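PDB 5ZNT: chitin deacetylase from Bombyx mori, which hydrolyses the N-acetamido groups of N-acetyl-D-glucosamine residues in chitin, a zinc-dependent reaction of the carbohydrate esterase 4 family that yields chitosan and acetate. Local coordinates for residues A[45-50]-A[81-86]. Residues are numbered along the deposited sequence; the frame is centred on the assembly and turned at random.
Sequences DDAINN and KYTNYS. With ZN (zinc ion), chain C; NAG (2-acetamido-2-deoxy-beta-D-glucopyranose), chain B.
Two torsions set the polar groups of this loop pairing: in Asn49, CG sits between the backbone N and the carbonyl carbon (chi1 58°), which swings the amide alongside Tyr82, while in Thr83, OG1 lies anti to its carbonyl carbon, facing Ala47 and Ile48. Asn49 ND2 donates to Tyr82 O at 3.0 Å; the acceptor lies in the plane of the Asn49 amide, yet the donor stands above the Tyr82 carbonyl plane, 47° out of it. The other end of that amide, OD1, accepts from the backbone N of Asn51, so both ends fix its rotation. Were this asparagine an alanine, Tyr82 O would probably lose its side-chain donor and Asn51 N its acceptor. The straightest link is backbone to backbone, Asn84 N to Ile48 O, at 2.8 Å and 175°. Thr83 OG1 receives a weak bond from Ile48 N (3.5 Å) and packs against Ala47 CB at 3.3 Å; its stronger partner is Ser79 O. Thr83 CG2, in turn, sits over the centre of one face of the Tyr85 ring.

Asn84 is the N-cap of helix 85-93, its OD1 accepting from Ala87 N, and its ND2 carries the N-linked sugar through a 1.4 Å covalent bond to NAG C1. The same ND2 donates to NAG O7 at 2.8 Å, and Asn50 ND2 lies 3.1 Å from O7. At the opposite end of 45-50, Asp46 OD1 binds zinc at 2.1 Å, with His101 and His105 completing the protein ligands. The chemistry thus ties the loop after strand 38-45, which carries a ligand of the catalytic metal in this deacetylase domain, to the loop that leads into a glycosylated helix start: a straight backbone bond to Asn84 and a side-chain amide bond to Tyr82 O.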
# COMPACT_ATOMS: atom_id res chain seq x y z
N ASP A 45 6.22 2.25 -3.50
CA ASP A 45 5.58 2.39 -4.77
C ASP A 45 6.59 2.11 -5.86
O ASP A 45 7.81 2.05 -5.65
CB ASP A 45 4.87 3.72 -4.88
CG ASP A 45 3.67 3.83 -3.96
OD1 ASP A 45 3.44 2.89 -3.18
OD2 ASP A 45 2.99 4.88 -4.02
N ASP A 46 6.00 1.96 -7.03
CA ASP A 46 6.63 1.96 -8.33
C ASP A 46 7.56 0.77 -8.48
O ASP A 46 7.55 -0.05 -7.67
CB ASP A 46 7.54 3.20 -8.62
CG ASP A 46 6.90 4.58 -8.39
OD1 ASP A 46 5.70 4.63 -8.25
OD2 ASP A 46 7.70 5.56 -8.39
N ALA A 47 8.28 0.69 -9.56
CA ALA A 47 8.91 -0.52 -10.04
C ALA A 47 9.75 -1.30 -9.04
O ALA A 47 10.30 -0.74 -8.18
CB ALA A 47 9.69 -0.26 -11.32
N ILE A 48 9.81 -2.60 -9.21
CA ILE A 48 10.69 -3.40 -8.42
C ILE A 48 11.72 -3.91 -9.44
O ILE A 48 11.37 -4.59 -10.33
CB ILE A 48 10.00 -4.59 -7.75
CG1 ILE A 48 9.00 -4.11 -6.74
CG2 ILE A 48 11.04 -5.49 -7.15
CD1 ILE A 48 8.35 -5.20 -5.99
N ASN A 49 12.97 -3.58 -9.26
CA ASN A 49 14.00 -4.01 -10.22
C ASN A 49 15.36 -3.82 -9.56
O ASN A 49 15.45 -3.56 -8.35
CB ASN A 49 13.88 -3.25 -11.56
CG ASN A 49 13.99 -1.74 -11.40
OD1 ASN A 49 14.65 -1.24 -10.51
ND2 ASN A 49 13.37 -1.00 -12.32
N ASN A 50 16.43 -3.92 -10.35
CA ASN A 50 17.74 -3.88 -9.73
C ASN A 50 18.09 -2.50 -9.18
O ASN A 50 19.12 -2.35 -8.52
CB ASN A 50 18.82 -4.38 -10.71
CG ASN A 50 19.00 -5.90 -10.66
OD1 ASN A 50 18.54 -6.56 -9.72
ND2 ASN A 50 19.68 -6.47 -11.66
N LYS A 81 6.28 -0.44 -15.85
CA LYS A 81 7.43 -0.21 -16.71
C LYS A 81 8.72 -0.42 -15.93
O LYS A 81 8.90 0.12 -14.83
CB LYS A 81 7.40 1.20 -17.33
CG LYS A 81 8.18 1.32 -18.65
CD LYS A 81 8.15 2.79 -19.17
CE LYS A 81 8.72 2.89 -20.57
NZ LYS A 81 8.56 4.28 -21.16
N TYR A 82 9.62 -1.23 -16.51
CA TYR A 82 10.92 -1.59 -15.96
C TYR A 82 10.85 -2.56 -14.79
O TYR A 82 11.87 -2.80 -14.14
CB TYR A 82 11.74 -0.37 -15.54
CG TYR A 82 11.79 0.73 -16.59
CD1 TYR A 82 12.32 0.48 -17.86
CD2 TYR A 82 11.31 2.01 -16.30
CE1 TYR A 82 12.37 1.51 -18.84
CE2 TYR A 82 11.36 3.03 -17.25
CZ TYR A 82 11.89 2.78 -18.51
OH TYR A 82 11.91 3.81 -19.45
N THR A 83 9.69 -3.13 -14.50
CA THR A 83 9.61 -4.02 -13.35
C THR A 83 10.17 -5.39 -13.71
O THR A 83 10.06 -5.85 -14.85
CB THR A 83 8.17 -4.12 -12.88
OG1 THR A 83 7.92 -2.96 -12.09
CG2 THR A 83 7.88 -5.39 -12.04
N ASN A 84 10.84 -6.00 -12.74
CA ASN A 84 11.40 -7.34 -12.85
C ASN A 84 10.40 -8.29 -12.20
O ASN A 84 10.24 -8.29 -10.97
CB ASN A 84 12.76 -7.33 -12.17
CG ASN A 84 13.40 -8.70 -12.04
OD1 ASN A 84 12.75 -9.75 -12.09
ND2 ASN A 84 14.71 -8.67 -11.86
N TYR A 85 9.68 -9.07 -13.01
CA TYR A 85 8.60 -9.88 -12.47
C TYR A 85 9.06 -11.13 -11.75
O TYR A 85 8.29 -11.68 -10.94
CB TYR A 85 7.58 -10.22 -13.57
CG TYR A 85 6.79 -8.97 -13.87
CD1 TYR A 85 5.68 -8.61 -13.09
CD2 TYR A 85 7.21 -8.09 -14.87
CE1 TYR A 85 4.98 -7.45 -13.34
CE2 TYR A 85 6.53 -6.92 -15.13
CZ TYR A 85 5.43 -6.59 -14.35
OH TYR A 85 4.79 -5.42 -14.62
N SER A 86 10.30 -11.60 -11.98
CA SER A 86 10.88 -12.63 -11.11
C SER A 86 11.08 -12.09 -9.71
O SER A 86 10.92 -12.82 -8.73
CB SER A 86 12.23 -13.10 -11.66
OG SER A 86 12.02 -13.74 -12.89
ZN ZN C . 4.16 6.11 -8.22
C1 NAG B . 15.46 -9.86 -11.67
C2 NAG B . 16.97 -9.70 -11.71
C3 NAG B . 17.63 -11.05 -11.43
C4 NAG B . 17.08 -11.66 -10.14
C5 NAG B . 15.56 -11.62 -10.13
C6 NAG B . 14.96 -12.03 -8.80
C7 NAG B . 17.38 -7.86 -13.30
C8 NAG B . 17.99 -7.49 -14.62
N2 NAG B . 17.45 -9.15 -12.97
O3 NAG B . 19.03 -10.83 -11.35
O4 NAG B . 17.32 -13.07 -10.11
O5 NAG B . 15.09 -10.30 -10.41
O6 NAG B . 15.51 -11.27 -7.74
O7 NAG B . 16.82 -7.02 -12.58
O HOH W 1 3.94 6.63 -6.00
O HOH W 2 5.75 7.55 -8.21
O HOH W 3 2.72 7.82 -7.68